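Local coordinates for plu4264 (Photorhabdus luminescens subsp. laumondii, PDB 4MV2), which is of unknown function but belongs to the metal-binding cupins and holds a nickel(II) ion in its cupin domain, at residues H50-N53 with E54-F58; I83-L86 with D87-H90; W106-K109 with E110-L113. All blocks are in the same frame, centred on the assembly; numbering follows the deposited sequence.

How the interactions relate
Interactions 1 and 2 are two halves of one site: residues 50-58 give three protein ligands to the nickel ion, residues 83-90 give the fourth, and both include the same two waters. Their centres lie 5 Å apart, and they join directly through N53 ND2 to D87 OD1 and through H52 O to D87 N. Interaction 1 is the more exposed, interaction 2 partly buried. Interaction 3, also partly buried, contains no metal ligand and combines a capping box with the first helical backbone bonds where strand 100-107 passes into helix 109-121. All three reach one antiparallel sheet, in which strand 55-62 lies between 81-84 and 100-107.

Interaction 1 (H50-N53 with E54-F58); sequences HSHN and EYELF. With NI (nickel (II) ion), chain C.
The nickel site brings H50 and H52 together with E56, one carboxylate oxygen and two imidazole nitrogens meeting at the metal. H50 NE2, H52 NE2 and E56 OE1 each lie 2.1 Å from the nickel ion; H90 NE2 and two waters complete six ligands. The coordinates put H50 across the metal from E56, H52 across from water 1 and H90 across from water 2, an octahedral arrangement. H52 NE2 and E56 OE1 are only 2.8 Å apart because both bind the metal as adjacent ligands, not through a hydrogen bond.

The order His-X-His, three intervening residues, then Glu is that of the first conserved motif of the cupin fold, in which a loop supplies the histidines and the start of the next strand, here 55-62, supplies the acid. The fold of the loop at N53 and E54 brings the far edge of the H52 ring to the backbone: ND1 donates to E54 O at 3.0 Å, with an N-H...O angle of 141°. That oxygen lies near the ring plane, so the bond resists rotation of the imidazole while NE2 faces the metal. H52 CD2 sits 3.1 Å above one face of the H50 ring, toward its rim.

E56 reaches the ion with CG anti to the backbone N (chi1 -171°) and the chain extended beyond it. Its carboxylate plane is turned 40° from the H52 ring. OE1 takes the metal, whereas OE2, 3.3 Å from the nickel ion, accepts from water 1 at 2.7 Å and is also hydrogen-bonded to T104 OG1, a second-shell hydroxyl. E54, whose side chain also touches D108, bends at chi2, and its OE1 comes 3.3 Å from H52 CB.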
ATOM      1  N   HIS A  50       9.914  14.417 -10.218  1.00 21.83           N
ATOM      2  CA  HIS A  50      10.631  13.538 -11.147  1.00 21.77           C
ATOM      3  C   HIS A  50       9.670  12.820 -12.048  1.00 22.05           C
ATOM      4  O   HIS A  50       8.438  12.951 -11.916  1.00 21.30           O
ATOM      5  CB  HIS A  50      11.493  12.529 -10.368  1.00 24.23           C
ATOM      6  CG  HIS A  50      10.745  11.394  -9.707  1.00 25.45           C
ATOM      7  ND1 HIS A  50      11.410  10.314  -9.156  1.00 27.20           N
ATOM      8  CD2 HIS A  50       9.423  11.144  -9.529  1.00 25.64           C
ATOM      9  CE1 HIS A  50      10.535   9.471  -8.633  1.00 27.31           C
ATOM     10  NE2 HIS A  50       9.320   9.948  -8.847  1.00 26.33           N
ATOM     11  N   SER A  51      10.229  12.007 -12.928  1.00 23.78           N
ATOM     12  CA  SER A  51       9.430  11.171 -13.814  1.00 25.27           C
ATOM     13  C   SER A  51      10.195   9.897 -14.102  1.00 24.65           C
ATOM     14  O   SER A  51      11.415   9.835 -13.901  1.00 25.38           O
ATOM     15  CB  SER A  51       9.133  11.901 -15.129  1.00 26.86           C
ATOM     16  OG  SER A  51      10.302  12.069 -15.918  1.00 29.42           O
ATOM     17  N   HIS A  52       9.482   8.867 -14.540  1.00 24.29           N
ATOM     18  CA  HIS A  52      10.114   7.571 -14.767  1.00 25.03           C
ATOM     19  C   HIS A  52       9.238   6.623 -15.576  1.00 26.42           C
ATOM     20  O   HIS A  52       8.014   6.765 -15.612  1.00 25.51           O
ATOM     21  CB  HIS A  52      10.481   6.916 -13.433  1.00 24.83           C
ATOM     22  CG  HIS A  52       9.439   7.087 -12.361  1.00 23.39           C
ATOM     23  ND1 HIS A  52       8.216   6.447 -12.397  1.00 23.38           N
ATOM     24  CD2 HIS A  52       9.442   7.827 -11.222  1.00 22.87           C
ATOM     25  CE1 HIS A  52       7.507   6.792 -11.331  1.00 21.05           C
ATOM     26  NE2 HIS A  52       8.233   7.626 -10.599  1.00 21.66           N
ATOM     27  N   ASN A  53       9.896   5.642 -16.200  1.00 27.40           N
ATOM     28  CA  ASN A  53       9.252   4.541 -16.920  1.00 30.01           C
ATOM     29  C   ASN A  53       8.419   3.650 -16.002  1.00 29.24           C
ATOM     30  O   ASN A  53       7.460   3.035 -16.456  1.00 31.85           O
ATOM     31  CB  ASN A  53      10.291   3.629 -17.618  1.00 34.60           C
ATOM     32  CG  ASN A  53      11.090   4.318 -18.712  1.00 38.71           C
ATOM     33  OD1 ASN A  53      12.163   3.822 -19.083  1.00 40.99           O
ATOM     34  ND2 ASN A  53      10.581   5.430 -19.252  1.00 39.91           N
ATOM     35  N   GLU A  54       8.797   3.530 -14.732  1.00 25.63           N
ATOM     36  CA  GLU A  54       8.146   2.588 -13.847  1.00 22.95           C
ATOM     37  C   GLU A  54       6.706   3.041 -13.560  1.00 18.89           C
ATOM     38  O   GLU A  54       6.440   4.264 -13.482  1.00 19.72           O
ATOM     39  CB  GLU A  54       8.875   2.512 -12.486  1.00 26.84           C
ATOM     40  CG  GLU A  54      10.181   1.735 -12.447  1.00 31.03           C
ATOM     41  CD  GLU A  54      11.387   2.557 -12.809  1.00 34.88           C
ATOM     42  OE1 GLU A  54      11.222   3.749 -13.135  1.00 35.12           O
ATOM     43  OE2 GLU A  54      12.507   1.993 -12.773  1.00 37.26           O
ATOM     44  N   TYR A  55       5.793   2.076 -13.430  1.00 16.03           N
ATOM     45  CA  TYR A  55       4.431   2.294 -12.935  1.00 16.01           C
ATOM     46  C   TYR A  55       4.485   2.645 -11.466  1.00 14.40           C
ATOM     47  O   TYR A  55       5.365   2.192 -10.756  1.00 15.48           O
ATOM     48  CB  TYR A  55       3.597   1.018 -13.066  1.00 17.68           C
ATOM     49  CG  TYR A  55       3.374   0.595 -14.510  1.00 20.94           C
ATOM     50  CD1 TYR A  55       4.276  -0.209 -15.178  1.00 21.99           C
ATOM     51  CD2 TYR A  55       2.259   1.036 -15.196  1.00 23.33           C
ATOM     52  CE1 TYR A  55       4.064  -0.552 -16.522  1.00 23.85           C
ATOM     53  CE2 TYR A  55       2.022   0.707 -16.500  1.00 25.11           C
ATOM     54  CZ  TYR A  55       2.928  -0.101 -17.167  1.00 25.05           C
ATOM     55  OH  TYR A  55       2.705  -0.433 -18.492  1.00 28.50           O
ATOM     56  N   GLU A  56       3.537   3.456 -11.019  1.00 13.50           N
ATOM     57  CA  GLU A  56       3.499   3.888  -9.624  1.00 13.05           C
ATOM     58  C   GLU A  56       2.071   4.240  -9.236  1.00 12.92           C
ATOM     59  O   GLU A  56       1.307   4.764 -10.042  1.00 13.54           O
ATOM     60  CB  GLU A  56       4.445   5.078  -9.428  1.00 13.74           C
ATOM     61  CG  GLU A  56       4.643   5.480  -7.947  1.00 14.76           C
ATOM     62  CD  GLU A  56       5.740   6.486  -7.743  1.00 17.17           C
ATOM     63  OE1 GLU A  56       6.206   7.089  -8.733  1.00 19.38           O
ATOM     64  OE2 GLU A  56       6.112   6.701  -6.583  1.00 17.70           O
ATOM     65  N   LEU A  57       1.728   3.865  -7.992  0.52 11.95           N
ATOM     66  CA  LEU A  57       0.431   4.064  -7.282  0.52 12.71           C
ATOM     67  C   LEU A  57       0.710   4.795  -5.954  0.52 11.03           C
ATOM     68  O   LEU A  57       1.616   4.395  -5.245  0.52 12.67           O
ATOM     69  CB  LEU A  57      -0.231   2.689  -6.916  0.52 13.69           C
ATOM     70  CG  LEU A  57      -1.548   2.732  -6.132  0.52 17.44           C
ATOM     71  CD1 LEU A  57      -2.607   3.304  -7.119  0.52 18.27           C
ATOM     72  CD2 LEU A  57      -1.878   1.346  -5.672  0.52 16.61           C
ATOM     73  N   PHE A  58      -0.046   5.842  -5.625  1.00 10.59           N
ATOM     74  CA  PHE A  58      -0.021   6.395  -4.270  1.00 10.20           C
ATOM     75  C   PHE A  58      -1.333   6.015  -3.584  1.00 11.25           C
ATOM     76  O   PHE A  58      -2.427   6.185  -4.141  1.00 11.51           O
ATOM     77  CB  PHE A  58       0.012   7.934  -4.270  1.00 11.65           C
ATOM     78  CG  PHE A  58       1.268   8.590  -4.793  1.00 12.21           C
ATOM     79  CD1 PHE A  58       2.410   7.888  -5.142  1.00 11.82           C
ATOM     80  CD2 PHE A  58       1.277   9.967  -4.900  1.00 13.61           C
ATOM     81  CE1 PHE A  58       3.521   8.553  -5.604  1.00 12.94           C
ATOM     82  CE2 PHE A  58       2.392  10.619  -5.350  1.00 14.44           C
ATOM     83  CZ  PHE A  58       3.498   9.918  -5.690  1.00 14.18           C
TER
HETATM   84 NI    NI C 201       7.717   8.578  -8.747  0.69 17.42          NI
HETATM   85  O   HOH W   1       7.203   9.165  -6.823  1.00 28.22           O
HETATM   86  O   HOH W   2       8.905   7.139  -7.632  1.00 34.53           O

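Interaction 2 (I83-L86 with D87-H90); sequences IIPL and DSEH. With NI (nickel (II) ion), chain C.
I84 lays its CG2 methyl over the face of the H90 imidazole, the ligand that the second conserved cupin motif contributes to the nickel ion. H90 NE2 binds the metal at 2.2 Å. The methyl carbon stands 3.3 Å from the ring centroid and 13° off the ring normal, a CH-pi contact centred on the ring. I84 can make it because CG2 is the branch anti to the backbone N, while CG1 points beside that nitrogen.

At the ring edge, H90 ND1 donates to S88 O at 2.9 Å with an angle of 152°. The oxygen is almost in the imidazole plane, although the nitrogen stands above the carbonyl plane of S88. Metal, methyl and carbonyl thus fix the ring from two points on its rim and one on its face.

The next shell is the type II beta turn from P85 to S88, which links strand 81-84 to the loop before strand 90-94; D87 takes its third position with phi 65°. D87 OD1 is held in turn by N53 ND2. The turn closes through S88 N, which donates to P85 O at 3.0 Å. The buried S88 hydroxyl donates to that same oxygen at 2.8 Å, so P85 O is gripped twice by one residue, and S88 OG also lies 3.4 Å from P85 CD.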
ATOM      1  N   ILE A  83      -2.926   7.146  -9.537  0.52 13.33           N
ATOM      2  CA  ILE A  83      -2.013   6.501 -10.470  0.52 14.52           C
ATOM      3  C   ILE A  83      -1.090   7.578 -11.015  0.52 15.19           C
ATOM      4  O   ILE A  83      -1.537   8.679 -11.348  0.52 16.16           O
ATOM      5  CB  ILE A  83      -2.769   5.847 -11.641  0.52 16.77           C
ATOM      6  CG1 ILE A  83      -3.627   4.693 -11.138  0.52 18.21           C
ATOM      7  CG2 ILE A  83      -1.794   5.339 -12.720  0.52 17.28           C
ATOM      8  CD1 ILE A  83      -4.625   4.180 -12.171  0.52 19.20           C
ATOM      9  N   ILE A  84       0.191   7.265 -11.094  1.00 14.10           N
ATOM     10  CA  ILE A  84       1.139   8.187 -11.681  1.00 15.09           C
ATOM     11  C   ILE A  84       1.389   7.723 -13.111  1.00 17.27           C
ATOM     12  O   ILE A  84       2.027   6.691 -13.334  1.00 18.57           O
ATOM     13  CB  ILE A  84       2.456   8.185 -10.902  1.00 16.14           C
ATOM     14  CG1 ILE A  84       2.246   8.488  -9.412  1.00 17.00           C
ATOM     15  CG2 ILE A  84       3.434   9.147 -11.506  1.00 17.83           C
ATOM     16  CD1 ILE A  84       1.589   9.824  -9.138  1.00 17.97           C
ATOM     17  N   PRO A  85       0.896   8.482 -14.099  1.00 18.70           N
ATOM     18  CA  PRO A  85       1.101   8.024 -15.481  1.00 21.07           C
ATOM     19  C   PRO A  85       2.562   7.849 -15.818  1.00 22.97           C
ATOM     20  O   PRO A  85       3.424   8.601 -15.366  1.00 22.23           O
ATOM     21  CB  PRO A  85       0.508   9.166 -16.308  1.00 21.39           C
ATOM     22  CG  PRO A  85      -0.478   9.803 -15.385  1.00 20.91           C
ATOM     23  CD  PRO A  85       0.139   9.750 -14.050  1.00 19.23           C
ATOM     24  N   LEU A  86       2.834   6.851 -16.659  1.00 23.83           N
ATOM     25  CA  LEU A  86       4.197   6.591 -17.082  1.00 25.83           C
ATOM     26  C   LEU A  86       4.833   7.852 -17.632  1.00 26.86           C
ATOM     27  O   LEU A  86       4.246   8.547 -18.465  1.00 26.51           O
ATOM     28  CB  LEU A  86       4.257   5.497 -18.162  1.00 27.04           C
ATOM     29  CG  LEU A  86       3.746   4.114 -17.716  1.00 28.38           C
ATOM     30  CD1 LEU A  86       4.010   3.088 -18.823  1.00 29.05           C
ATOM     31  CD2 LEU A  86       4.357   3.663 -16.412  1.00 29.09           C
ATOM     32  N   ASP A  87       6.040   8.128 -17.150  1.00 27.17           N
ATOM     33  CA  ASP A  87       6.840   9.250 -17.615  1.00 28.90           C
ATOM     34  C   ASP A  87       6.261  10.617 -17.320  1.00 27.83           C
ATOM     35  O   ASP A  87       6.752  11.597 -17.825  1.00 28.38           O
ATOM     36  CB  ASP A  87       7.083   9.151 -19.124  1.00 31.87           C
ATOM     37  CG  ASP A  87       7.852   7.906 -19.513  1.00 35.68           C
ATOM     38  OD1 ASP A  87       8.801   7.520 -18.788  1.00 36.45           O
ATOM     39  OD2 ASP A  87       7.503   7.319 -20.556  1.00 38.33           O
ATOM     40  N   SER A  88       5.238  10.690 -16.485  1.00 25.35           N
ATOM     41  CA  SER A  88       4.717  12.001 -16.092  1.00 24.66           C
ATOM     42  C   SER A  88       5.607  12.582 -15.005  1.00 22.65           C
ATOM     43  O   SER A  88       6.114  11.839 -14.162  1.00 22.04           O
ATOM     44  CB  SER A  88       3.302  11.867 -15.552  1.00 26.18           C
ATOM     45  OG  SER A  88       3.256  11.141 -14.320  1.00 27.17           O
ATOM     46  N   GLU A  89       5.763  13.902 -15.008  1.00 22.36           N
ATOM     47  CA  GLU A  89       6.417  14.616 -13.927  1.00 22.11           C
ATOM     48  C   GLU A  89       5.454  14.757 -12.772  1.00 20.33           C
ATOM     49  O   GLU A  89       4.312  15.169 -12.944  1.00 21.20           O
ATOM     50  CB  GLU A  89       6.876  15.995 -14.379  1.00 25.52           C
ATOM     51  CG  GLU A  89       7.870  15.976 -15.538  1.00 30.25           C
ATOM     52  CD  GLU A  89       9.293  15.516 -15.157  1.00 35.48           C
ATOM     53  OE1 GLU A  89       9.689  15.666 -13.971  1.00 36.94           O
ATOM     54  OE2 GLU A  89      10.024  15.033 -16.070  1.00 38.08           O
ATOM     55  N   HIS A  90       5.919  14.408 -11.587  1.00 19.50           N
ATOM     56  CA  HIS A  90       5.049  14.417 -10.434  1.00 19.63           C
ATOM     57  C   HIS A  90       5.778  14.819  -9.222  1.00 19.26           C
ATOM     58  O   HIS A  90       6.963  14.485  -9.071  1.00 19.78           O
ATOM     59  CB  HIS A  90       4.376  13.044 -10.188  1.00 20.35           C
ATOM     60  CG  HIS A  90       5.311  11.854 -10.200  1.00 19.87           C
ATOM     61  ND1 HIS A  90       5.853  11.344 -11.365  1.00 19.57           N
ATOM     62  CD2 HIS A  90       5.735  11.036  -9.200  1.00 21.28           C
ATOM     63  CE1 HIS A  90       6.604  10.292 -11.076  1.00 20.00           C
ATOM     64  NE2 HIS A  90       6.540  10.072  -9.773  1.00 21.02           N
TER
HETATM   65 NI    NI C 201       7.717   8.578  -8.747  0.69 17.42          NI
HETATM   66  O   HOH W   1       7.203   9.165  -6.823  1.00 28.22           O
HETATM   67  O   HOH W   2       8.905   7.139  -7.632  1.00 34.53           O

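Interaction 3 (W106-K109 with E110-L113); sequences WWDK and ESTL
D108 OD1 accepts two hydrogen bonds: from S111 N at 2.9 Å, met nearly along the carboxylate C-O axis, and from water 3 at 2.8 Å. The first is half of a capping box at the start of helix 109-121, where D108 is the N-cap. The reciprocal half runs from D108 N to S111 OG, 2.9 Å with an angle of 161°. With chi1 at 65°, D108 CG sits between its own N and carbonyl carbon, which curls OD1 over the first turn toward the S111 amide. S111 OG also bonds to P33 O, tying the box to a neighbouring loop.

Behind the cap, T112 N donates to D108 O at 3.1 Å and L113 N to K109 O at 2.9 Å, the first regular helical bonds. Just before the cap, W107 ends strand 100-107; its CB packs on S111 OG, while its indole NE1 is bonded to N31 O of the second subunit, so the strand-to-helix junction borders the dimer interface.

E110 and D108 run side by side, their carboxylate planes 67° apart. Water 3 bridges the two acids, donating also to E110 OE1 at 2.6 Å.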
ATOM      1  N   TRP A 106       5.566   0.908  -6.588  1.00 12.17           N
ATOM      2  CA  TRP A 106       6.049   1.055  -7.966  1.00 13.08           C
ATOM      3  C   TRP A 106       6.466  -0.302  -8.511  1.00 13.66           C
ATOM      4  O   TRP A 106       6.837  -1.198  -7.761  1.00 14.25           O
ATOM      5  CB  TRP A 106       7.185   2.080  -8.036  1.00 14.38           C
ATOM      6  CG  TRP A 106       8.439   1.714  -7.331  1.00 14.56           C
ATOM      7  CD1 TRP A 106       9.494   1.045  -7.854  1.00 17.45           C
ATOM      8  CD2 TRP A 106       8.805   2.042  -5.987  1.00 14.90           C
ATOM      9  NE1 TRP A 106      10.472   0.906  -6.933  1.00 17.45           N
ATOM     10  CE2 TRP A 106      10.091   1.530  -5.779  1.00 15.65           C
ATOM     11  CE3 TRP A 106       8.178   2.731  -4.950  1.00 16.23           C
ATOM     12  CZ2 TRP A 106      10.759   1.663  -4.578  1.00 15.95           C
ATOM     13  CZ3 TRP A 106       8.842   2.858  -3.761  1.00 17.43           C
ATOM     14  CH2 TRP A 106      10.124   2.323  -3.583  1.00 17.25           C
ATOM     15  N   TRP A 107       6.386  -0.451  -9.823  1.00 13.93           N
ATOM     16  CA  TRP A 107       6.633  -1.752 -10.455  1.00 14.03           C
ATOM     17  C   TRP A 107       6.893  -1.551 -11.927  1.00 15.18           C
ATOM     18  O   TRP A 107       6.548  -0.526 -12.504  1.00 15.71           O
ATOM     19  CB  TRP A 107       5.464  -2.744 -10.239  1.00 14.21           C
ATOM     20  CG  TRP A 107       4.187  -2.344 -10.915  1.00 14.26           C
ATOM     21  CD1 TRP A 107       3.718  -2.800 -12.119  1.00 15.44           C
ATOM     22  CD2 TRP A 107       3.197  -1.400 -10.429  1.00 14.04           C
ATOM     23  NE1 TRP A 107       2.530  -2.214 -12.413  1.00 15.19           N
ATOM     24  CE2 TRP A 107       2.172  -1.355 -11.399  1.00 14.35           C
ATOM     25  CE3 TRP A 107       3.093  -0.575  -9.292  1.00 14.30           C
ATOM     26  CZ2 TRP A 107       1.062  -0.512 -11.278  1.00 15.25           C
ATOM     27  CZ3 TRP A 107       1.971   0.240  -9.171  1.00 15.06           C
ATOM     28  CH2 TRP A 107       0.992   0.279 -10.158  1.00 15.17           C
ATOM     29  N   ASP A 108       7.492  -2.576 -12.535  1.00 16.16           N
ATOM     30  CA  ASP A 108       7.743  -2.580 -13.966  1.00 17.08           C
ATOM     31  C   ASP A 108       7.999  -3.994 -14.403  1.00 18.01           C
ATOM     32  O   ASP A 108       7.880  -4.939 -13.651  1.00 18.10           O
ATOM     33  CB  ASP A 108       8.851  -1.592 -14.351  1.00 19.44           C
ATOM     34  CG  ASP A 108      10.227  -1.931 -13.791  1.00 22.85           C
ATOM     35  OD1 ASP A 108      10.408  -2.843 -12.990  1.00 21.57           O
ATOM     36  OD2 ASP A 108      11.182  -1.232 -14.218  1.00 26.99           O
ATOM     37  N   LYS A 109       8.311  -4.134 -15.682  1.00 19.45           N
ATOM     38  CA  LYS A 109       8.629  -5.468 -16.239  1.00 21.86           C
ATOM     39  C   LYS A 109       9.776  -6.101 -15.498  1.00 21.14           C
ATOM     40  O   LYS A 109       9.702  -7.287 -15.131  1.00 22.68           O
ATOM     41  CB  LYS A 109       8.982  -5.339 -17.713  1.00 26.45           C
ATOM     42  CG  LYS A 109       7.770  -5.065 -18.580  1.00 31.65           C
ATOM     43  CD  LYS A 109       8.144  -4.813 -20.048  1.00 35.12           C
ATOM     44  CE  LYS A 109       8.794  -3.445 -20.249  1.00 37.87           C
ATOM     45  NZ  LYS A 109       9.351  -3.314 -21.627  1.00 39.79           N
ATOM     46  N   GLU A 110      10.829  -5.331 -15.249  1.00 22.06           N
ATOM     47  CA  GLU A 110      12.000  -5.849 -14.539  1.00 23.82           C
ATOM     48  C   GLU A 110      11.630  -6.382 -13.149  1.00 21.49           C
ATOM     49  O   GLU A 110      12.015  -7.479 -12.766  1.00 21.12           O
ATOM     50  CB  GLU A 110      13.087  -4.767 -14.403  1.00 28.08           C
ATOM     51  CG  GLU A 110      14.313  -5.191 -13.573  1.00 32.21           C
ATOM     52  CD  GLU A 110      15.385  -4.089 -13.451  1.00 36.71           C
ATOM     53  OE1 GLU A 110      15.099  -2.995 -12.913  1.00 38.63           O
ATOM     54  OE2 GLU A 110      16.525  -4.332 -13.892  1.00 39.02           O
ATOM     55  N   SER A 111      10.902  -5.594 -12.369  1.00 19.15           N
ATOM     56  CA  SER A 111      10.612  -5.994 -10.997  1.00 17.86           C
ATOM     57  C   SER A 111       9.730  -7.246 -10.963  1.00 16.35           C
ATOM     58  O   SER A 111       9.878  -8.091 -10.104  1.00 17.06           O
ATOM     59  CB  SER A 111      10.001  -4.835 -10.203  1.00 18.06           C
ATOM     60  OG  SER A 111       8.706  -4.469 -10.650  1.00 16.83           O
ATOM     61  N   THR A 112       8.810  -7.336 -11.899  0.55 15.53           N
ATOM     62  CA  THR A 112       7.915  -8.471 -11.967  0.55 16.27           C
ATOM     63  C   THR A 112       8.651  -9.748 -12.377  0.55 16.91           C
ATOM     64  O   THR A 112       8.513 -10.787 -11.755  0.55 17.17           O
ATOM     65  CB  THR A 112       6.739  -8.163 -12.899  0.55 17.09           C
ATOM     66  OG1 THR A 112       7.232  -7.562 -14.105  0.55 17.50           O
ATOM     67  CG2 THR A 112       5.761  -7.206 -12.235  0.55 16.54           C
ATOM     68  N   LEU A 113       9.466  -9.638 -13.416  1.00 17.72           N
ATOM     69  CA  LEU A 113      10.257 -10.780 -13.878  1.00 17.76           C
ATOM     70  C   LEU A 113      11.213 -11.203 -12.789  1.00 17.95           C
ATOM     71  O   LEU A 113      11.422 -12.381 -12.588  1.00 19.57           O
ATOM     72  CB  LEU A 113      11.015 -10.411 -15.147  1.00 19.83           C
ATOM     73  CG  LEU A 113      10.149 -10.379 -16.398  1.00 20.37           C
ATOM     74  CD1 LEU A 113      10.933  -9.753 -17.536  1.00 21.82           C
ATOM     75  CD2 LEU A 113       9.686 -11.789 -16.763  1.00 21.55           C
TER
HETATM   76  O   HOH W   3      12.875  -2.717 -11.602  1.00 38.64           O